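Ceg4 (Legionella pneumophila subsp. pneumophila, PDB 6AOK) dephosphorylates phosphotyrosine through a magnesium-containing HAD-like domain, the N-terminal part of a longer effector, and attenuates eukaryotic MAPK pathway activation. Local coordinates at residues A65-K70 with A116-A121; R161-D166 with E206-M211; S150-P155 with K182-E187. All blocks are in the same frame, centred on the assembly; numbering follows the deposited sequence. Where two conformers were deposited one is given.

Contact 1: residues A65-K70 with A116-A121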
# COMPACT_ATOMS: atom_id res chain seq x y z
N ALA A 65 10.96 1.11 17.42
CA ALA A 65 11.63 0.32 18.45
C ALA A 65 10.94 -1.02 18.66
O ALA A 65 11.61 -2.05 18.85
CB ALA A 65 11.67 1.09 19.77
N LEU A 66 9.61 -1.02 18.64
CA LEU A 66 8.85 -2.27 18.78
C LEU A 66 9.03 -3.20 17.57
O LEU A 66 9.13 -4.43 17.73
CB LEU A 66 7.38 -1.93 19.01
CG LEU A 66 7.14 -1.30 20.39
CD1 LEU A 66 5.74 -0.61 20.48
CD2 LEU A 66 7.21 -2.36 21.49
N PHE A 67 9.04 -2.64 16.35
CA PHE A 67 9.34 -3.47 15.19
C PHE A 67 10.74 -4.06 15.30
O PHE A 67 10.94 -5.26 15.04
CB PHE A 67 9.24 -2.65 13.91
CG PHE A 67 7.86 -2.62 13.32
CD1 PHE A 67 6.94 -1.64 13.72
CD2 PHE A 67 7.50 -3.53 12.37
CE1 PHE A 67 5.68 -1.59 13.17
CE2 PHE A 67 6.23 -3.50 11.82
CZ PHE A 67 5.32 -2.54 12.22
N GLU A 68 11.72 -3.24 15.67
CA GLU A 68 13.07 -3.77 15.81
C GLU A 68 13.17 -4.80 16.95
O GLU A 68 13.98 -5.73 16.88
CB GLU A 68 14.08 -2.63 16.02
CG GLU A 68 14.27 -1.75 14.79
CD GLU A 68 15.25 -0.60 15.01
OE1 GLU A 68 15.71 -0.44 16.15
OE2 GLU A 68 15.54 0.14 14.04
N ALA A 69 12.43 -4.62 18.03
CA ALA A 69 12.45 -5.61 19.11
C ALA A 69 11.89 -6.95 18.64
O ALA A 69 12.40 -8.02 19.01
CB ALA A 69 11.62 -5.13 20.31
N LYS A 70 10.89 -6.90 17.77
CA LYS A 70 10.25 -8.11 17.28
C LYS A 70 11.08 -8.79 16.20
O LYS A 70 11.28 -10.01 16.25
CB LYS A 70 8.85 -7.78 16.76
CG LYS A 70 8.10 -9.04 16.34
CD LYS A 70 6.68 -8.74 16.05
CE LYS A 70 5.90 -9.97 15.54
NZ LYS A 70 5.92 -11.15 16.46
N ALA A 116 -3.23 4.89 8.49
CA ALA A 116 -2.00 5.48 7.97
C ALA A 116 -0.83 5.37 8.95
O ALA A 116 0.31 5.15 8.53
CB ALA A 116 -2.25 6.96 7.62
N GLU A 117 -1.07 5.53 10.26
CA GLU A 117 0.11 5.53 11.14
C GLU A 117 0.80 4.17 11.10
O GLU A 117 2.04 4.08 11.13
CB GLU A 117 -0.23 5.89 12.60
CG GLU A 117 -0.91 7.19 12.75
CD GLU A 117 -2.44 7.01 12.88
OE1 GLU A 117 -3.10 6.34 12.02
OE2 GLU A 117 -2.98 7.54 13.85
N TYR A 118 0.01 3.12 10.96
CA TYR A 118 0.57 1.77 10.99
C TYR A 118 1.30 1.48 9.69
O TYR A 118 2.42 0.94 9.69
CB TYR A 118 -0.56 0.76 11.17
CG TYR A 118 0.00 -0.64 11.14
CD1 TYR A 118 -0.26 -1.50 10.07
CD2 TYR A 118 0.81 -1.09 12.19
CE1 TYR A 118 0.30 -2.83 10.06
CE2 TYR A 118 1.35 -2.38 12.19
CZ TYR A 118 1.10 -3.24 11.13
OH TYR A 118 1.56 -4.53 11.14
N ILE A 119 0.66 1.81 8.57
CA ILE A 119 1.25 1.59 7.26
C ILE A 119 2.58 2.34 7.15
O ILE A 119 3.58 1.77 6.73
CB ILE A 119 0.25 2.00 6.15
CG1 ILE A 119 -0.95 1.03 6.15
CG2 ILE A 119 0.96 2.07 4.82
CD1 ILE A 119 -2.16 1.58 5.33
N LYS A 120 2.62 3.61 7.59
CA LYS A 120 3.86 4.37 7.52
C LYS A 120 4.94 3.77 8.41
O LYS A 120 6.14 3.83 8.07
CB LYS A 120 3.60 5.82 7.90
CG LYS A 120 2.77 6.57 6.89
CD LYS A 120 2.76 8.02 7.41
CE LYS A 120 1.72 8.79 6.81
NZ LYS A 120 1.75 10.15 7.50
N ALA A 121 4.56 3.22 9.57
CA ALA A 121 5.56 2.57 10.41
C ALA A 121 6.13 1.32 9.74
O ALA A 121 7.31 1.04 9.89
CB ALA A 121 4.99 2.20 11.78

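Contact 2: residues R161-D166 with E206-M211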
# COMPACT_ATOMS: atom_id res chain seq x y z
N ARG A 161 -2.67 3.61 -17.38
CA ARG A 161 -2.86 2.32 -16.74
C ARG A 161 -3.29 2.52 -15.30
O ARG A 161 -2.72 3.37 -14.60
CB ARG A 161 -1.56 1.51 -16.78
CG ARG A 161 -1.73 0.07 -16.41
CD ARG A 161 -0.98 -0.83 -17.41
NE ARG A 161 -0.95 -0.34 -18.79
CZ ARG A 161 -2.01 -0.22 -19.57
NH1 ARG A 161 -3.21 -0.52 -19.09
NH2 ARG A 161 -1.88 0.22 -20.82
N VAL A 162 -4.29 1.76 -14.87
CA VAL A 162 -4.74 1.77 -13.48
C VAL A 162 -4.56 0.37 -12.95
O VAL A 162 -5.14 -0.57 -13.52
CB VAL A 162 -6.21 2.22 -13.33
CG1 VAL A 162 -6.62 2.21 -11.84
CG2 VAL A 162 -6.44 3.62 -14.04
N TYR A 163 -3.78 0.22 -11.86
CA TYR A 163 -3.62 -1.06 -11.15
C TYR A 163 -4.61 -1.14 -10.00
O TYR A 163 -4.81 -0.15 -9.27
CB TYR A 163 -2.22 -1.20 -10.57
CG TYR A 163 -1.26 -1.70 -11.61
CD1 TYR A 163 -0.78 -0.85 -12.58
CD2 TYR A 163 -0.84 -3.00 -11.62
CE1 TYR A 163 0.09 -1.30 -13.53
CE2 TYR A 163 0.02 -3.46 -12.56
CZ TYR A 163 0.50 -2.60 -13.53
OH TYR A 163 1.37 -3.05 -14.53
N ILE A 164 -5.23 -2.31 -9.83
CA ILE A 164 -6.12 -2.60 -8.70
C ILE A 164 -5.68 -3.91 -8.09
O ILE A 164 -5.68 -4.94 -8.77
CB ILE A 164 -7.58 -2.69 -9.12
CG1 ILE A 164 -7.96 -1.47 -9.96
CG2 ILE A 164 -8.46 -2.81 -7.86
CD1 ILE A 164 -9.27 -1.65 -10.80
N LEU A 165 -5.31 -3.88 -6.80
CA LEU A 165 -4.79 -5.07 -6.13
C LEU A 165 -5.53 -5.23 -4.83
O LEU A 165 -5.56 -4.28 -4.02
CB LEU A 165 -3.29 -4.95 -5.84
CG LEU A 165 -2.52 -4.76 -7.14
CD1 LEU A 165 -2.09 -3.31 -7.21
CD2 LEU A 165 -1.33 -5.70 -7.27
N ASP A 166 -6.12 -6.40 -4.61
CA ASP A 166 -6.79 -6.62 -3.31
C ASP A 166 -6.97 -8.12 -3.09
O ASP A 166 -7.35 -8.85 -4.01
CB ASP A 166 -8.15 -5.89 -3.24
CG ASP A 166 -8.57 -5.56 -1.81
OD1 ASP A 166 -8.50 -6.47 -0.96
OD2 ASP A 166 -9.00 -4.39 -1.54
N GLU A 206 8.26 -5.20 -13.19
CA GLU A 206 8.73 -5.27 -14.56
C GLU A 206 7.73 -4.60 -15.51
O GLU A 206 8.12 -3.85 -16.40
CB GLU A 206 8.95 -6.73 -14.95
CG GLU A 206 8.82 -6.97 -16.46
CD GLU A 206 9.23 -8.38 -16.93
OE1 GLU A 206 8.48 -8.96 -17.75
OE2 GLU A 206 10.29 -8.90 -16.50
N ASP A 207 6.43 -4.85 -15.31
CA ASP A 207 5.44 -4.26 -16.19
C ASP A 207 5.39 -2.75 -16.03
O ASP A 207 5.21 -2.04 -17.03
CB ASP A 207 4.07 -4.87 -15.93
CG ASP A 207 4.02 -6.34 -16.32
OD1 ASP A 207 4.96 -6.81 -17.01
OD2 ASP A 207 3.04 -7.02 -15.94
N VAL A 208 5.61 -2.22 -14.83
CA VAL A 208 5.62 -0.77 -14.69
C VAL A 208 6.89 -0.17 -15.28
O VAL A 208 6.83 0.83 -15.99
CB VAL A 208 5.39 -0.36 -13.23
CG1 VAL A 208 5.61 1.13 -13.05
CG2 VAL A 208 4.02 -0.63 -12.90
N ARG A 209 8.06 -0.81 -15.06
CA ARG A 209 9.28 -0.31 -15.66
C ARG A 209 9.28 -0.42 -17.18
O ARG A 209 9.97 0.35 -17.85
CB ARG A 209 10.49 -1.04 -15.10
CG ARG A 209 11.08 -0.35 -13.95
CD ARG A 209 11.84 -1.27 -13.07
NE ARG A 209 13.02 -1.79 -13.73
CZ ARG A 209 13.97 -2.48 -13.11
NH1 ARG A 209 13.85 -2.74 -11.80
NH2 ARG A 209 15.03 -2.91 -13.79
N GLU A 210 8.54 -1.36 -17.74
CA GLU A 210 8.48 -1.43 -19.19
C GLU A 210 7.90 -0.14 -19.78
O GLU A 210 8.29 0.26 -20.88
CB GLU A 210 7.66 -2.65 -19.61
CG GLU A 210 7.55 -2.89 -21.09
CD GLU A 210 6.57 -4.03 -21.42
OE1 GLU A 210 6.02 -4.65 -20.47
OE2 GLU A 210 6.38 -4.32 -22.63
N MSE A 211 7.00 0.54 -19.06
CA MSE A 211 6.37 1.77 -19.57
C MSE A 211 7.25 3.02 -19.55
O MSE A 211 6.98 3.99 -20.25
CB MSE A 211 5.10 2.04 -18.79
CG MSE A 211 4.03 1.03 -19.06
SE MSE A 211 2.43 1.42 -18.02
CE MSE A 211 2.11 3.21 -18.69
O HOH W 1 1.24 -5.72 -14.65

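Contact 3: residues S150-P155 with K182-E187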
# COMPACT_ATOMS: atom_id res chain seq x y z
N SER A 150 -13.87 8.92 -5.15
CA SER A 150 -13.52 10.29 -4.82
C SER A 150 -12.11 10.64 -5.29
O SER A 150 -11.85 11.72 -5.82
CB SER A 150 -13.64 10.51 -3.31
OG SER A 150 -15.00 10.56 -2.91
N ARG A 151 -11.17 9.73 -5.10
CA ARG A 151 -9.79 9.98 -5.53
C ARG A 151 -9.69 10.14 -7.05
O ARG A 151 -9.01 11.05 -7.55
CB ARG A 151 -8.92 8.84 -5.03
CG ARG A 151 -7.46 9.03 -5.41
CD ARG A 151 -6.89 10.25 -4.69
NE ARG A 151 -5.44 10.23 -4.84
CZ ARG A 151 -4.71 11.31 -5.06
NH1 ARG A 151 -5.30 12.48 -5.22
NH2 ARG A 151 -3.39 11.18 -5.12
N LEU A 152 -10.38 9.30 -7.82
CA LEU A 152 -10.30 9.42 -9.28
C LEU A 152 -11.03 10.66 -9.80
O LEU A 152 -10.81 11.08 -10.95
CB LEU A 152 -10.86 8.17 -9.95
CG LEU A 152 -9.95 6.93 -10.02
CD1 LEU A 152 -10.72 5.75 -10.65
CD2 LEU A 152 -8.70 7.26 -10.84
N ASN A 153 -11.92 11.23 -9.00
CA ASN A 153 -12.54 12.50 -9.34
C ASN A 153 -11.56 13.66 -9.19
O ASN A 153 -11.81 14.71 -9.77
CB ASN A 153 -13.77 12.76 -8.44
CG ASN A 153 -14.62 13.96 -8.91
OD1 ASN A 153 -14.99 14.06 -10.09
ND2 ASN A 153 -14.89 14.89 -7.99
N HIS A 154 -10.49 13.50 -8.40
CA HIS A 154 -9.56 14.61 -8.16
C HIS A 154 -8.93 15.04 -9.48
O HIS A 154 -8.70 14.21 -10.36
CB HIS A 154 -8.46 14.23 -7.18
CG HIS A 154 -8.97 14.00 -5.80
ND1 HIS A 154 -8.27 13.27 -4.86
CD2 HIS A 154 -10.13 14.39 -5.20
CE1 HIS A 154 -8.99 13.20 -3.75
NE2 HIS A 154 -10.11 13.89 -3.92
N PRO A 155 -8.64 16.33 -9.63
CA PRO A 155 -8.21 16.82 -10.95
C PRO A 155 -6.81 16.36 -11.31
O PRO A 155 -6.04 17.11 -11.91
CB PRO A 155 -8.31 18.35 -10.81
CG PRO A 155 -8.12 18.61 -9.35
CD PRO A 155 -8.75 17.42 -8.63
N LYS A 182 -15.27 5.61 -13.74
CA LYS A 182 -14.54 6.81 -14.13
C LYS A 182 -13.98 6.70 -15.55
O LYS A 182 -13.08 7.47 -15.93
CB LYS A 182 -13.44 7.09 -13.11
CG LYS A 182 -13.99 7.61 -11.77
CD LYS A 182 -14.56 9.07 -11.92
CE LYS A 182 -15.54 9.45 -10.78
NZ LYS A 182 -16.89 8.80 -11.02
N GLY A 183 -14.54 5.82 -16.37
CA GLY A 183 -14.24 5.81 -17.78
C GLY A 183 -13.09 4.93 -18.22
O GLY A 183 -12.81 4.87 -19.40
N TYR A 184 -12.43 4.22 -17.32
CA TYR A 184 -11.35 3.34 -17.73
C TYR A 184 -11.90 2.01 -18.22
O TYR A 184 -12.85 1.48 -17.66
CB TYR A 184 -10.41 3.10 -16.53
CG TYR A 184 -9.66 4.38 -16.14
CD1 TYR A 184 -8.53 4.76 -16.82
CD2 TYR A 184 -10.12 5.20 -15.11
CE1 TYR A 184 -7.85 5.91 -16.50
CE2 TYR A 184 -9.45 6.36 -14.78
CZ TYR A 184 -8.31 6.71 -15.49
OH TYR A 184 -7.63 7.87 -15.21
N ASN A 185 -11.27 1.48 -19.27
CA ASN A 185 -11.66 0.24 -19.91
C ASN A 185 -10.59 -0.83 -19.73
O ASN A 185 -9.49 -0.56 -19.23
CB ASN A 185 -11.95 0.46 -21.40
CG ASN A 185 -10.86 1.23 -22.10
OD1 ASN A 185 -9.67 1.08 -21.79
ND2 ASN A 185 -11.25 2.05 -23.07
N GLU A 186 -10.92 -2.04 -20.19
CA GLU A 186 -10.20 -3.24 -19.75
C GLU A 186 -8.71 -3.16 -20.02
O GLU A 186 -7.92 -3.56 -19.18
CB GLU A 186 -10.80 -4.45 -20.44
CG GLU A 186 -10.11 -5.72 -20.10
CD GLU A 186 -10.48 -6.81 -21.06
OE1 GLU A 186 -10.72 -6.50 -22.29
OE2 GLU A 186 -10.51 -7.95 -20.57
N GLU A 187 -8.30 -2.64 -21.17
CA GLU A 187 -6.89 -2.57 -21.48
C GLU A 187 -6.17 -1.52 -20.69
O GLU A 187 -5.00 -1.47 -20.66
CB GLU A 187 -6.61 -2.36 -22.98
CG GLU A 187 -6.70 -0.96 -23.54
CD GLU A 187 -7.98 -0.75 -24.35
OE1 GLU A 187 -7.98 0.06 -25.29
OE2 GLU A 187 -8.99 -1.42 -24.07

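Contact 1: residues A65-K70 with A116-A121
Phe-67 projects from helix 60-71 and brings the far end of its ring against two side chains of helix 116-125, in a contact that is apolar throughout. Its CZ lies 4.0 Å from CE2 of Tyr-118, which sits at the edge of the phenylalanine ring and near its plane. The two side chains cross at about a right angle, and Tyr-118 meets Phe-67 through ring carbon CE2 rather than through its hydroxyl. CG of Tyr-118 is anti to the backbone N (chi1 178°), which brings the ring round to Phe-67 although its CB does not point straight at helix 60-71. One helical turn later, Ala-121 directs its methyl to the same ring, with CB 4.1 Å from CE1 of Phe-67. The two ring atoms thus have separate partners, and the nearest CA atoms, of Phe-67 and Ala-121, are 8.6 Å apart.

Helix 60-71 belongs to the insertion between the first and second strands of the HAD core in chain order, the position of a C1-type cap, whereas helix 116-125 follows the second of these strands, 106-111. The contact therefore joins the insertion to the Rossmann-like core close to the metal site: the side chain of Tyr-118 is about 4 Å from that of Asp-20, a magnesium-site residue, and about 11 Å from the ion itself.

Further aromatic packing extends the patch. Phe-36 meets the Phe-67 ring edge-to-face, Tyr-125 also packs on it, and Tyr-37 meets the ring of Tyr-118.

Charged groups keep to the periphery, where Lys-70 forms a salt bridge with Asp-84 and Glu-117 forms one with Arg-115.

Contact 2: residues R161-D166 with E206-M211
Tyr-163 reaches from strand 161-165 to helix 201-211 and lays the outer end of its ring beside a methyl of Val-208, with CE1 4.0 Å from CG2. The two side chains cross obliquely. At the tip of the ring, OH comes within 3.5 Å of CB of Asp-207, so the hydroxyl abuts the aliphatic base of that residue. Its polar link to the carboxylate is indirect: a water lies 2.7 Å from Tyr-163 OH and donates a bond of 2.6 Å to Asp-207 OD2. Ring and carboxylate planes are 35° apart.

Two residues earlier on the strand, on the same side, the bent chain of Arg-161 passes beside the selenium of Met-211, present as selenomethionine; NE and SE are 3.9 Å apart in the conformers described. Both residues were modelled in two conformers, so this part of the contact may vary. The polar end of Arg-161 turns elsewhere, its NH1 bonding to the carbonyl O of Glu-187.

Strand 161-165 and the helical segment 206-211 run almost antiparallel, 167° between their directions and 11.7 Å between their axes. Val-162 and Ile-164 face the other side of the sheet, where helix 169-180 covers Ile-164, as in the three-layered Rossmann-like core of HAD phosphatases, whose fourth strand here leads to the magnesium ligand Asp-167.

Contact 3: residues S150-P155 with K182-E187
Leu-152 and Lys-182 bury the most surface here, joining the end of helix 144-153 to the loop that links helix 169-180 with the edge strand 189-192 of the Rossmann-like HAD core. The two side chains run alongside each other, pointing opposite ways: CB of Leu-152 lies 3.7 Å from CG of Lys-182, and CD1 of the leucine reaches back to the lysine CB at 3.9 Å. The lysine thus contributes its aliphatic stem to the contact. Bends at chi2 (-71°) and chi4 (-77°) fold the chain around the helix end, bringing CE past Asn-153 and NZ to a hydrogen bond with the side chain of Asn-149, one turn back along helix 144-153.

The other leucine branch is directed to Tyr-184, whose CE2 is 4.1 Å from Leu-152 CD2, the side chains crossing at a slant. Tyr-184 is buried, and its hydroxyl is bonded to the backbone N of Ala-159, while Arg-158 makes a cation-pi contact with the ring. Leu-152 also touches Ile-14 and Phe-16 of strand 13-17 and Val-179 of helix 169-180, filling the junction between the two helices and the sheet.

His-154 folds back so that Ser-150 O and Arg-151 CA lie against one face of its imidazole, toward the rim. Its ND1 receives a hydrogen bond of 3.1 Å from Arg-151 NH1, nearly straight at 163°, with the donor close to the imidazole plane and the acceptor close to the guanidinium plane.

In the fold
From the N terminus, the chain lays down strand 13-17, then enters the insertion that holds helix 60-71; contact 1 closes this excursion after strand 106-111, tying the insertion to the first helix that follows that strand. It is complete before the others begin and lies on the opposite side of the chain's centre, 27 Å from contact 2 and 33 Å from contact 3, centre to centre. Contacts 3 and 2 cross: 150-155 opens, 161-166 follows, 182-187 closes the first loop and 206-211 the second. Contact 2 ties helix 201-211 to inner strand 161-165, contact 3 ties helix 144-153 to the loop before edge strand 189-192, and they touch where Val-162 packs against Tyr-184.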